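Gamma-glutamyltranspeptidase (Ggt) (Helicobacter pylori 26695, PDB 5BPK) probably breaks gamma-glutamyl bonds in glutathione and related compounds, passing the glutamyl group to water or another acceptor, as an N-terminal nucleophile hydrolase. Local coordinates at residues A[48-53]-A[65-70]; A[88-93]-A[144-149]; A[153-158]-A[221-226]. All coordinates share one frame; numbering follows the deposited sequence.

Contact 1: residues A[48-53]-A[65-70]; sequences SEIGQK and AVAIGF
I68 leans on G51 because its CG1 lies beside its own backbone N (chi1 -69°) and the branch then runs on extended to CD1 (chi2 172°). I50 has the same first torsion, but there the working arm is the other one: its CG2, anti to the backbone N, faces A67. Two different contacts follow. At G51 the ethyl arm of I68 lies against bare backbone, with I68 CG1 3.7 Å from G51 CA and I68 CD1 3.9 Å from the same atom. The CB of I68 does not aim straight at its neighbour, and it is the end of the chain that closes the distance. With no side chain on the glycine, the backbones come close, and G51 CA stands 5.5 Å from I68 CA. One residue back on each helix, the second contact is methyl to methyl, I50 CG2 meeting A67 CB at 3.8 Å. No hydrogen bond joins the segments, and the fit is one of apolar shape. Beyond it, I50 also packs on P161 and L165 of helix 155-168, while I68 packs on A40 and S42 of its own chain and on Y4 of the partner Ggt chain. The pair illustrates glycine-mediated helix packing: consecutive helices 45-56 and 61-75, joined by a short turn, run roughly antiparallel here within the helical layer expected beside the sheet of an Ntn-hydrolase.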
ATOM      1  N   SER A  48      -4.212  10.210 -12.788  1.00 12.25           N
ATOM      2  CA  SER A  48      -5.491   9.603 -13.133  1.00 13.01           C
ATOM      3  C   SER A  48      -5.858   9.914 -14.580  1.00 12.91           C
ATOM      4  O   SER A  48      -6.295   9.029 -15.317  1.00 14.68           O
ATOM      5  CB  SER A  48      -6.594  10.082 -12.191  1.00 12.46           C
ATOM      6  OG  SER A  48      -6.273   9.775 -10.844  1.00 13.34           O
ATOM      7  N   GLU A  49      -5.655  11.170 -14.974  1.00 14.27           N
ATOM      8  CA  GLU A  49      -5.936  11.626 -16.329  1.00 13.88           C
ATOM      9  C   GLU A  49      -5.101  10.849 -17.346  1.00 13.34           C
ATOM     10  O   GLU A  49      -5.602  10.484 -18.411  1.00 13.27           O
ATOM     11  CB  GLU A  49      -5.669  13.137 -16.436  1.00 15.71           C
ATOM     12  CG  GLU A  49      -5.925  13.741 -17.800  1.00 22.99           C
ATOM     13  CD  GLU A  49      -5.774  15.253 -17.813  1.00 31.70           C
ATOM     14  OE1 GLU A  49      -4.746  15.775 -17.304  1.00 32.04           O
ATOM     15  OE2 GLU A  49      -6.689  15.916 -18.343  1.00 38.19           O
ATOM     16  N   ILE A  50      -3.836  10.607 -17.016  1.00 13.62           N
ATOM     17  CA  ILE A  50      -2.936   9.843 -17.885  1.00 13.11           C
ATOM     18  C   ILE A  50      -3.455   8.401 -18.034  1.00 13.61           C
ATOM     19  O   ILE A  50      -3.560   7.884 -19.151  1.00 15.23           O
ATOM     20  CB  ILE A  50      -1.475   9.887 -17.356  1.00 11.56           C
ATOM     21  CG1 ILE A  50      -0.831  11.240 -17.676  1.00 12.33           C
ATOM     22  CG2 ILE A  50      -0.644   8.768 -17.950  1.00 12.10           C
ATOM     23  CD1 ILE A  50       0.437  11.516 -16.872  1.00 13.72           C
ATOM     24  N   GLY A  51      -3.801   7.764 -16.913  1.00 12.14           N
ATOM     25  CA  GLY A  51      -4.357   6.407 -16.949  1.00 12.89           C
ATOM     26  C   GLY A  51      -5.666   6.331 -17.725  1.00 13.14           C
ATOM     27  O   GLY A  51      -5.894   5.407 -18.505  1.00 13.71           O
ATOM     28  N   GLN A  52      -6.529   7.318 -17.510  1.00 12.27           N
ATOM     29  CA  GLN A  52      -7.831   7.359 -18.178  1.00 13.05           C
ATOM     30  C   GLN A  52      -7.673   7.532 -19.695  1.00 13.29           C
ATOM     31  O   GLN A  52      -8.410   6.915 -20.471  1.00 13.64           O
ATOM     32  CB  GLN A  52      -8.702   8.483 -17.596  1.00 13.86           C
ATOM     33  CG  GLN A  52     -10.180   8.366 -17.985  1.00 12.56           C
ATOM     34  CD  GLN A  52     -10.883   7.167 -17.362  1.00 12.43           C
ATOM     35  OE1 GLN A  52     -10.604   6.780 -16.221  1.00 13.50           O
ATOM     36  NE2 GLN A  52     -11.806   6.574 -18.109  1.00 13.02           N
ATOM     37  N   LYS A  53      -6.720   8.365 -20.112  1.00 13.22           N
ATOM     38  CA  LYS A  53      -6.426   8.562 -21.528  1.00 14.41           C
ATOM     39  C   LYS A  53      -5.935   7.261 -22.166  1.00 13.84           C
ATOM     40  O   LYS A  53      -6.311   6.958 -23.295  1.00 15.31           O
ATOM     41  CB  LYS A  53      -5.412   9.696 -21.720  1.00 15.58           C
ATOM     42  CG  LYS A  53      -5.079  10.002 -23.168  1.00 20.00           C
ATOM     43  CD  LYS A  53      -4.378  11.350 -23.290  1.00 26.82           C
ATOM     44  N   ALA A  65      -2.392   0.978 -15.775  1.00 11.40           N
ATOM     45  CA  ALA A  65      -1.713   0.846 -14.485  1.00 10.61           C
ATOM     46  C   ALA A  65      -0.221   1.161 -14.590  1.00 10.77           C
ATOM     47  O   ALA A  65       0.356   1.790 -13.701  1.00 10.57           O
ATOM     48  CB  ALA A  65      -1.936  -0.545 -13.903  1.00 10.80           C
ATOM     49  N   VAL A  66       0.405   0.736 -15.683  1.00  9.73           N
ATOM     50  CA  VAL A  66       1.814   1.030 -15.915  1.00 11.88           C
ATOM     51  C   VAL A  66       2.042   2.537 -16.132  1.00 10.31           C
ATOM     52  O   VAL A  66       2.948   3.134 -15.531  1.00 12.17           O
ATOM     53  CB  VAL A  66       2.379   0.166 -17.077  1.00 11.21           C
ATOM     54  CG1 VAL A  66       3.773   0.677 -17.517  1.00 14.23           C
ATOM     55  CG2 VAL A  66       2.418  -1.320 -16.644  1.00 12.18           C
ATOM     56  N   ALA A  67       1.202   3.163 -16.945  1.00 11.32           N
ATOM     57  CA  ALA A  67       1.289   4.610 -17.166  1.00 12.89           C
ATOM     58  C   ALA A  67       1.150   5.382 -15.842  1.00 11.09           C
ATOM     59  O   ALA A  67       1.914   6.312 -15.566  1.00 12.99           O
ATOM     60  CB  ALA A  67       0.250   5.067 -18.188  1.00 13.60           C
ATOM     61  N   ILE A  68       0.198   4.968 -15.009  1.00 11.55           N
ATOM     62  CA  ILE A  68      -0.012   5.590 -13.702  1.00 11.78           C
ATOM     63  C   ILE A  68       1.170   5.416 -12.756  1.00 10.22           C
ATOM     64  O   ILE A  68       1.563   6.378 -12.098  1.00 11.33           O
ATOM     65  CB  ILE A  68      -1.312   5.101 -13.037  1.00  9.80           C
ATOM     66  CG1 ILE A  68      -2.519   5.640 -13.815  1.00 11.13           C
ATOM     67  CG2 ILE A  68      -1.385   5.516 -11.575  1.00 11.65           C
ATOM     68  CD1 ILE A  68      -3.845   5.082 -13.363  1.00 12.88           C
ATOM     69  N   GLY A  69       1.733   4.207 -12.704  1.00  9.20           N
ATOM     70  CA  GLY A  69       2.891   3.933 -11.869  1.00 10.64           C
ATOM     71  C   GLY A  69       4.038   4.886 -12.159  1.00 10.61           C
ATOM     72  O   GLY A  69       4.658   5.435 -11.250  1.00 11.74           O
ATOM     73  N   PHE A  70       4.329   5.110 -13.431  1.00 10.88           N
ATOM     74  CA  PHE A  70       5.397   6.064 -13.769  1.00 10.46           C
ATOM     75  C   PHE A  70       4.999   7.533 -13.563  1.00 10.99           C
ATOM     76  O   PHE A  70       5.826   8.339 -13.134  1.00 11.18           O
ATOM     77  CB  PHE A  70       5.916   5.849 -15.192  1.00 11.41           C
ATOM     78  CG  PHE A  70       6.730   4.591 -15.354  1.00 13.64           C
ATOM     79  CD1 PHE A  70       7.950   4.464 -14.710  1.00 13.98           C
ATOM     80  CD2 PHE A  70       6.277   3.536 -16.137  1.00 14.30           C
ATOM     81  CE1 PHE A  70       8.717   3.317 -14.841  1.00 13.00           C
ATOM     82  CE2 PHE A  70       7.044   2.380 -16.275  1.00 14.45           C
ATOM     83  CZ  PHE A  70       8.268   2.281 -15.623  1.00 14.11           C
TER

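Contact 2: residues A[88-93]-A[144-149]; sequences AVIHLA and EAMLKK. With EDO (1,2-ethanediol), chain M; EDO (1,2-ethanediol), chain P.
While A88 and I90 meet M146 on the helix-facing side of the strand, the flat group here, the imidazole of H91, points to the other side and takes an ethanediol molecule at its edge. H91 NE2 lies 2.8 Å from O2 of that diol in a nearly straight hydrogen bond (166°), in which either atom could be the donor; ND1 is hydrogen-bonded to N97 OD1. A second ethanediol gives its O2 hydrogen to the carbonyl O of A145, at 2.9 Å. Both diols probably come from the crystallisation liquor.

The protein's own contact is apolar. M146 places CG between its backbone N and carbonyl carbon (chi1 69°), runs straight to the sulfur, then bends at chi3 (119°), which sets its methyl against the strand: M146 CE lies 4.1 Å from A88 CB. Nearer the helix, M146 CB meets I90 CD1 at 4.4 Å. Along one edge the strand pairs with 97-102, along the other with an antiparallel strand of the partner Ggt chain, so the sheet crosses the interface. Since no hydrogen bond links strand to helix, the chemistry implies association through burial of hydrocarbon and thioether, while the strand's backbone hydrogen bonds go to its sheet neighbours.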
ATOM      1  N   ALA A  88       0.855  -5.732  -7.085  1.00  9.96           N
ATOM      2  CA  ALA A  88      -0.295  -5.579  -7.980  1.00 11.08           C
ATOM      3  C   ALA A  88      -1.098  -6.858  -7.934  1.00 11.99           C
ATOM      4  O   ALA A  88      -0.559  -7.937  -8.172  1.00 13.60           O
ATOM      5  CB  ALA A  88       0.143  -5.314  -9.406  1.00 12.12           C
ATOM      6  N   VAL A  89      -2.376  -6.737  -7.601  1.00  9.63           N
ATOM      7  CA  VAL A  89      -3.312  -7.838  -7.672  1.00 10.40           C
ATOM      8  C   VAL A  89      -4.131  -7.628  -8.956  1.00 11.32           C
ATOM      9  O   VAL A  89      -4.675  -6.535  -9.210  1.00  9.76           O
ATOM     10  CB  VAL A  89      -4.160  -7.921  -6.385  1.00 11.12           C
ATOM     11  CG1 VAL A  89      -5.357  -8.835  -6.560  1.00 13.45           C
ATOM     12  CG2 VAL A  89      -3.295  -8.407  -5.236  1.00  9.91           C
ATOM     13  N   ILE A  90      -4.186  -8.669  -9.784  1.00  9.61           N
ATOM     14  CA  ILE A  90      -4.719  -8.532 -11.134  1.00 11.56           C
ATOM     15  C   ILE A  90      -5.744  -9.623 -11.391  1.00 10.71           C
ATOM     16  O   ILE A  90      -5.474 -10.787 -11.123  1.00 12.53           O
ATOM     17  CB  ILE A  90      -3.606  -8.640 -12.185  1.00 12.19           C
ATOM     18  CG1 ILE A  90      -2.559  -7.530 -11.975  1.00 12.73           C
ATOM     19  CG2 ILE A  90      -4.216  -8.578 -13.594  1.00 15.44           C
ATOM     20  CD1 ILE A  90      -1.267  -7.708 -12.770  1.00 15.34           C
ATOM     21  N   HIS A  91      -6.916  -9.230 -11.886  1.00 11.00           N
ATOM     22  CA  HIS A  91      -7.919 -10.173 -12.373  1.00 12.46           C
ATOM     23  C   HIS A  91      -7.987  -9.995 -13.881  1.00 12.91           C
ATOM     24  O   HIS A  91      -8.184  -8.885 -14.363  1.00 12.95           O
ATOM     25  CB  HIS A  91      -9.287  -9.920 -11.730  1.00 12.98           C
ATOM     26  CG  HIS A  91     -10.396 -10.696 -12.367  1.00 14.01           C
ATOM     27  ND1 HIS A  91     -10.736 -11.973 -11.977  1.00 16.90           N
ATOM     28  CD2 HIS A  91     -11.219 -10.386 -13.396  1.00 15.94           C
ATOM     29  CE1 HIS A  91     -11.730 -12.411 -12.731  1.00 14.56           C
ATOM     30  NE2 HIS A  91     -12.044 -11.467 -13.599  1.00 17.66           N
ATOM     31  N   LEU A  92      -7.781 -11.089 -14.611  1.00 13.09           N
ATOM     32  CA  LEU A  92      -7.749 -11.067 -16.063  1.00 13.74           C
ATOM     33  C   LEU A  92      -9.109 -11.448 -16.615  1.00 13.31           C
ATOM     34  O   LEU A  92      -9.901 -12.147 -15.960  1.00 14.58           O
ATOM     35  CB  LEU A  92      -6.699 -12.035 -16.591  1.00 13.38           C
ATOM     36  CG  LEU A  92      -5.244 -11.730 -16.217  1.00 16.35           C
ATOM     37  CD1 LEU A  92      -4.349 -12.855 -16.700  1.00 25.10           C
ATOM     38  CD2 LEU A  92      -4.828 -10.397 -16.799  1.00 15.72           C
ATOM     39  N   ALA A  93      -9.362 -10.996 -17.834  1.00 14.40           N
ATOM     40  CA  ALA A  93     -10.621 -11.260 -18.512  1.00 14.62           C
ATOM     41  C   ALA A  93     -10.908 -12.756 -18.638  1.00 16.05           C
ATOM     42  O   ALA A  93     -12.063 -13.151 -18.652  1.00 17.51           O
ATOM     43  CB  ALA A  93     -10.620 -10.593 -19.876  1.00 15.06           C
ATOM     44  N   GLU A 144       7.515  -3.217 -15.604  1.00 13.42           N
ATOM     45  CA  GLU A 144       7.872  -3.919 -16.834  1.00 14.48           C
ATOM     46  C   GLU A 144       7.281  -5.335 -16.876  1.00 14.29           C
ATOM     47  O   GLU A 144       6.780  -5.784 -17.916  1.00 13.76           O
ATOM     48  CB  GLU A 144       9.387  -3.980 -17.022  1.00 15.41           C
ATOM     49  CG  GLU A 144       9.773  -4.554 -18.377  1.00 21.11           C
ATOM     50  CD  GLU A 144      11.264  -4.636 -18.577  1.00 21.76           C
ATOM     51  OE1 GLU A 144      11.801  -3.739 -19.246  1.00 27.67           O
ATOM     52  OE2 GLU A 144      11.888  -5.590 -18.056  1.00 25.39           O
ATOM     53  N   ALA A 145       7.354  -6.039 -15.753  1.00 13.79           N
ATOM     54  CA  ALA A 145       6.834  -7.403 -15.658  1.00 14.21           C
ATOM     55  C   ALA A 145       5.354  -7.486 -16.028  1.00 13.72           C
ATOM     56  O   ALA A 145       4.953  -8.340 -16.830  1.00 14.40           O
ATOM     57  CB  ALA A 145       7.066  -7.962 -14.260  1.00 14.32           C
ATOM     58  N   MET A 146       4.529  -6.605 -15.470  1.00 12.90           N
ATOM     59  CA  MET A 146       3.103  -6.677 -15.808  1.00 15.29           C
ATOM     60  C   MET A 146       2.841  -6.243 -17.255  1.00 14.16           C
ATOM     61  O   MET A 146       2.021  -6.850 -17.936  1.00 14.89           O
ATOM     62  CB  MET A 146       2.198  -5.958 -14.798  1.00 18.77           C
ATOM     63  CG  MET A 146       2.266  -4.471 -14.726  1.00 17.42           C
ATOM     64  SD  MET A 146       1.049  -3.958 -13.477  1.00 23.96           S
ATOM     65  CE  MET A 146       2.094  -3.163 -12.275  1.00 24.33           C
ATOM     66  N   LEU A 147       3.565  -5.242 -17.743  1.00 14.09           N
ATOM     67  CA  LEU A 147       3.399  -4.820 -19.132  1.00 14.26           C
ATOM     68  C   LEU A 147       3.751  -5.948 -20.099  1.00 15.50           C
ATOM     69  O   LEU A 147       2.995  -6.242 -21.037  1.00 15.87           O
ATOM     70  CB  LEU A 147       4.279  -3.612 -19.435  1.00 14.70           C
ATOM     71  CG  LEU A 147       4.009  -2.971 -20.792  1.00 16.25           C
ATOM     72  CD1 LEU A 147       2.562  -2.474 -20.875  1.00 19.06           C
ATOM     73  CD2 LEU A 147       4.992  -1.850 -21.035  1.00 16.94           C
ATOM     74  N   LYS A 148       4.896  -6.582 -19.868  1.00 14.32           N
ATOM     75  CA  LYS A 148       5.339  -7.675 -20.729  1.00 16.70           C
ATOM     76  C   LYS A 148       4.362  -8.847 -20.749  1.00 15.83           C
ATOM     77  O   LYS A 148       4.081  -9.391 -21.810  1.00 19.21           O
ATOM     78  CB  LYS A 148       6.741  -8.150 -20.350  1.00 18.65           C
ATOM     79  CG  LYS A 148       7.835  -7.258 -20.898  1.00 24.68           C
ATOM     80  CD  LYS A 148       9.223  -7.889 -20.736  1.00 31.87           C
ATOM     81  CE  LYS A 148      10.300  -7.050 -21.420  1.00 35.95           C
ATOM     82  NZ  LYS A 148      11.607  -7.764 -21.518  1.00 40.61           N
ATOM     83  N   LYS A 149       3.846  -9.240 -19.586  1.00 16.27           N
ATOM     84  CA  LYS A 149       3.004 -10.441 -19.500  1.00 16.38           C
ATOM     85  C   LYS A 149       1.562 -10.206 -19.959  1.00 15.99           C
ATOM     86  O   LYS A 149       0.960 -11.097 -20.570  1.00 17.98           O
ATOM     87  CB  LYS A 149       3.007 -10.991 -18.078  1.00 17.98           C
ATOM     88  CG  LYS A 149       2.570 -12.432 -17.944  1.00 21.94           C
ATOM     89  CD  LYS A 149       2.994 -13.014 -16.601  1.00 26.51           C
ATOM     90  CE  LYS A 149       2.756 -14.519 -16.534  1.00 29.82           C
ATOM     91  NZ  LYS A 149       3.335 -15.113 -15.284  1.00 29.35           N
TER
HETATM   92  C1  EDO M 409       8.232 -10.919 -15.997  1.00 41.14           C
HETATM   93  O1  EDO M 409       8.245 -11.798 -14.872  1.00 42.53           O
HETATM   94  C2  EDO M 409       6.825 -10.856 -16.581  1.00 39.54           C
HETATM   95  O2  EDO M 409       6.843 -10.263 -17.887  1.00 37.76           O
HETATM   96  C1  EDO P 702     -14.276  -9.689 -14.874  1.00 32.17           C
HETATM   97  O1  EDO P 702     -15.443  -8.851 -15.032  1.00 28.56           O
HETATM   98  C2  EDO P 702     -14.043 -10.570 -16.096  1.00 32.67           C
HETATM   99  O2  EDO P 702     -13.785 -11.941 -15.732  1.00 35.14           O

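Contact 3: residues A[153-158]-A[221-226]; sequences KKLSQL and NQIKTL
L155 and K224 do most of the touching, each from its own helix. One methyl of L155, CD2, rests over the backbone of the opposite helix, 3.4 Å from I223 O and 4.4 Å from K224 CA. The same methyl meets I223 CG2 at 4.1 Å, the two side chains passing slantwise rather than end on. L155 reaches this place with CG anti to its backbone N (chi1 -178°), while the far end of I223 leads away from the contact. Beside L155 the hydrocarbon part of K224 lies alongside S156: K224 CE is 4.0 Å from S156 CB, and K224 CG 4.1 Å from the same atom. The backbones are close here, S156 CA standing 5.3 Å from K224 CA.

In fold terms this is antiparallel helix-helix packing, in which the first turn of helix 155-168, with K154 at its N-cap position, lies against the last turns of helix 214-226.

The fully extended chain of K224 carries NZ to a salt bridge with D160, farther along the same partner helix, which is consistent with its being held in this direction; the methylenes on the way also touch I159 and I163. In the next shell, L155 is backed by F70 of helix 61-75 and L147 of helix 139-150, and I223 by I159 and V140. The approach to helix 155-168 is tied down by K153, whose N is hydrogen-bonded to D63 OD1 and whose NZ is hydrogen-bonded to the carbonyl O of E57.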
ATOM      1  N   LYS A 153       0.232  -2.128 -24.968  1.00 16.71           N
ATOM      2  CA  LYS A 153       0.890  -0.926 -25.482  1.00 18.50           C
ATOM      3  C   LYS A 153       2.382  -0.944 -25.211  1.00 20.11           C
ATOM      4  O   LYS A 153       2.861  -1.714 -24.388  1.00 21.99           O
ATOM      5  CB  LYS A 153       0.259   0.330 -24.890  1.00 18.93           C
ATOM      6  CG  LYS A 153      -1.216   0.472 -25.208  1.00 21.66           C
ATOM      7  CD  LYS A 153      -1.529   1.770 -25.925  1.00 31.11           C
ATOM      8  CE  LYS A 153      -2.970   1.800 -26.434  1.00 31.50           C
ATOM      9  NZ  LYS A 153      -3.175   2.856 -27.469  1.00 33.33           N
ATOM     10  N   LYS A 154       3.112  -0.121 -25.951  1.00 21.04           N
ATOM     11  CA  LYS A 154       4.561  -0.042 -25.808  1.00 23.42           C
ATOM     12  C   LYS A 154       4.955   0.801 -24.597  1.00 22.18           C
ATOM     13  O   LYS A 154       4.318   1.812 -24.293  1.00 20.33           O
ATOM     14  CB  LYS A 154       5.192   0.519 -27.084  1.00 25.84           C
ATOM     15  CG  LYS A 154       4.955  -0.354 -28.321  1.00 28.63           C
ATOM     16  N   LEU A 155       6.005   0.373 -23.905  1.00 23.96           N
ATOM     17  CA  LEU A 155       6.527   1.129 -22.770  1.00 24.17           C
ATOM     18  C   LEU A 155       6.725   2.605 -23.123  1.00 23.61           C
ATOM     19  O   LEU A 155       6.379   3.460 -22.336  1.00 21.92           O
ATOM     20  CB  LEU A 155       7.835   0.526 -22.248  1.00 26.50           C
ATOM     21  CG  LEU A 155       8.452   1.223 -21.021  1.00 28.53           C
ATOM     22  CD1 LEU A 155       7.550   1.093 -19.795  1.00 27.60           C
ATOM     23  CD2 LEU A 155       9.836   0.665 -20.733  1.00 29.75           C
ATOM     24  N   SER A 156       7.259   2.910 -24.310  1.00 24.58           N
ATOM     25  CA  SER A 156       7.490   4.316 -24.698  1.00 24.67           C
ATOM     26  C   SER A 156       6.227   5.181 -24.631  1.00 24.35           C
ATOM     27  O   SER A 156       6.261   6.316 -24.122  1.00 27.45           O
ATOM     28  CB  SER A 156       8.120   4.408 -26.100  1.00 25.37           C
ATOM     29  OG  SER A 156       7.289   3.819 -27.090  1.00 30.09           O
ATOM     30  N   GLN A 157       5.116   4.647 -25.126  1.00 23.08           N
ATOM     31  CA  GLN A 157       3.840   5.358 -25.103  1.00 24.69           C
ATOM     32  C   GLN A 157       3.384   5.615 -23.673  1.00 22.34           C
ATOM     33  O   GLN A 157       2.810   6.662 -23.373  1.00 23.78           O
ATOM     34  CB  GLN A 157       2.731   4.550 -25.783  1.00 26.73           C
ATOM     35  CG  GLN A 157       2.922   4.196 -27.237  1.00 31.24           C
ATOM     36  CD  GLN A 157       1.772   3.340 -27.739  1.00 33.50           C
ATOM     37  OE1 GLN A 157       0.695   3.852 -28.048  1.00 40.06           O
ATOM     38  NE2 GLN A 157       1.984   2.024 -27.791  1.00 28.66           N
ATOM     39  N   LEU A 158       3.613   4.634 -22.807  1.00 19.11           N
ATOM     40  CA  LEU A 158       3.080   4.673 -21.447  1.00 15.90           C
ATOM     41  C   LEU A 158       3.930   5.518 -20.505  1.00 15.58           C
ATOM     42  O   LEU A 158       3.408   6.083 -19.534  1.00 17.60           O
ATOM     43  CB  LEU A 158       2.912   3.249 -20.910  1.00 15.16           C
ATOM     44  CG  LEU A 158       1.961   2.353 -21.709  1.00 13.14           C
ATOM     45  CD1 LEU A 158       1.999   0.937 -21.147  1.00 12.70           C
ATOM     46  CD2 LEU A 158       0.527   2.892 -21.768  1.00 14.47           C
ATOM     47  N   ASN A 221      14.050   8.308 -19.145  1.00 15.64           N
ATOM     48  CA  ASN A 221      14.439   8.121 -20.548  1.00 15.77           C
ATOM     49  C   ASN A 221      15.306   6.874 -20.775  1.00 15.92           C
ATOM     50  O   ASN A 221      15.185   6.223 -21.814  1.00 16.88           O
ATOM     51  CB  ASN A 221      15.126   9.374 -21.093  1.00 17.64           C
ATOM     52  CG  ASN A 221      14.161  10.306 -21.806  1.00 20.88           C
ATOM     53  OD1 ASN A 221      13.562   9.930 -22.816  1.00 25.26           O
ATOM     54  ND2 ASN A 221      14.027  11.532 -21.308  1.00 26.83           N
ATOM     55  N   GLN A 222      16.167   6.548 -19.812  1.00 15.43           N
ATOM     56  CA  GLN A 222      16.936   5.301 -19.849  1.00 17.04           C
ATOM     57  C   GLN A 222      16.006   4.092 -19.822  1.00 16.56           C
ATOM     58  O   GLN A 222      16.213   3.113 -20.551  1.00 18.32           O
ATOM     59  CB  GLN A 222      17.933   5.210 -18.681  1.00 19.21           C
ATOM     60  CG  GLN A 222      19.161   6.071 -18.852  1.00 21.53           C
ATOM     61  CD  GLN A 222      19.944   5.705 -20.113  1.00 25.86           C
ATOM     62  OE1 GLN A 222      19.885   6.416 -21.113  1.00 34.05           O
ATOM     63  NE2 GLN A 222      20.642   4.575 -20.076  1.00 28.29           N
ATOM     64  N   ILE A 223      14.968   4.182 -19.000  1.00 14.88           N
ATOM     65  CA  ILE A 223      13.983   3.121 -18.896  1.00 16.80           C
ATOM     66  C   ILE A 223      13.192   3.016 -20.201  1.00 16.76           C
ATOM     67  O   ILE A 223      12.977   1.918 -20.704  1.00 17.61           O
ATOM     68  CB  ILE A 223      13.064   3.330 -17.670  1.00 16.25           C
ATOM     69  CG1 ILE A 223      13.897   3.270 -16.376  1.00 16.43           C
ATOM     70  CG2 ILE A 223      11.938   2.292 -17.646  1.00 15.15           C
ATOM     71  CD1 ILE A 223      13.202   3.869 -15.135  1.00 14.39           C
ATOM     72  N   LYS A 224      12.786   4.163 -20.749  1.00 15.48           N
ATOM     73  CA  LYS A 224      12.079   4.206 -22.031  1.00 17.60           C
ATOM     74  C   LYS A 224      12.877   3.490 -23.116  1.00 18.81           C
ATOM     75  O   LYS A 224      12.320   2.713 -23.883  1.00 20.36           O
ATOM     76  CB  LYS A 224      11.817   5.657 -22.451  1.00 17.12           C
ATOM     77  CG  LYS A 224      11.212   5.828 -23.850  1.00 18.06           C
ATOM     78  CD  LYS A 224      10.952   7.292 -24.136  1.00 19.80           C
ATOM     79  CE  LYS A 224      10.599   7.548 -25.580  1.00 23.34           C
ATOM     80  NZ  LYS A 224      10.173   8.954 -25.777  1.00 24.64           N
ATOM     81  N   THR A 225      14.176   3.764 -23.169  1.00 17.42           N
ATOM     82  CA  THR A 225      15.035   3.279 -24.256  1.00 19.60           C
ATOM     83  C   THR A 225      15.487   1.824 -24.091  1.00 19.36           C
ATOM     84  O   THR A 225      15.570   1.087 -25.083  1.00 22.08           O
ATOM     85  CB  THR A 225      16.275   4.198 -24.419  1.00 18.94           C
ATOM     86  OG1 THR A 225      15.841   5.512 -24.794  1.00 24.18           O
ATOM     87  CG2 THR A 225      17.221   3.672 -25.495  1.00 24.18           C
ATOM     88  N   LEU A 226      15.770   1.421 -22.851  1.00 19.47           N
ATOM     89  CA  LEU A 226      16.365   0.117 -22.545  1.00 20.24           C
ATOM     90  C   LEU A 226      15.467  -0.818 -21.732  1.00 19.93           C
ATOM     91  O   LEU A 226      15.841  -1.965 -21.473  1.00 20.82           O
ATOM     92  CB  LEU A 226      17.664   0.320 -21.764  1.00 19.61           C
ATOM     93  CG  LEU A 226      18.719   1.194 -22.443  1.00 19.89           C
ATOM     94  CD1 LEU A 226      19.845   1.460 -21.482  1.00 22.74           C
ATOM     95  CD2 LEU A 226      19.219   0.515 -23.722  1.00 22.39           C
TER

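Helix 61-75 joins all three contacts. From contact 1, V66 CG2 touches M146 CG of contact 2 at 3.7 Å, and F70 CE2 touches L155 CD1 of contact 3 at 3.8 Å. Contacts 2 and 3 also meet directly, L147 CD1 packing 3.5 Å from L158 CD1, as helices 139-150 and 155-168 follow each other in the chain. The centre of contact 1 lies about 14 Å from the centre of each of the others, and those two centres are about 17 Å apart. Contact 2 brings this helical cluster to the sheet, where the side chain of A88 is about 14 Å from the bound acivicin-related ligand, too far to touch it.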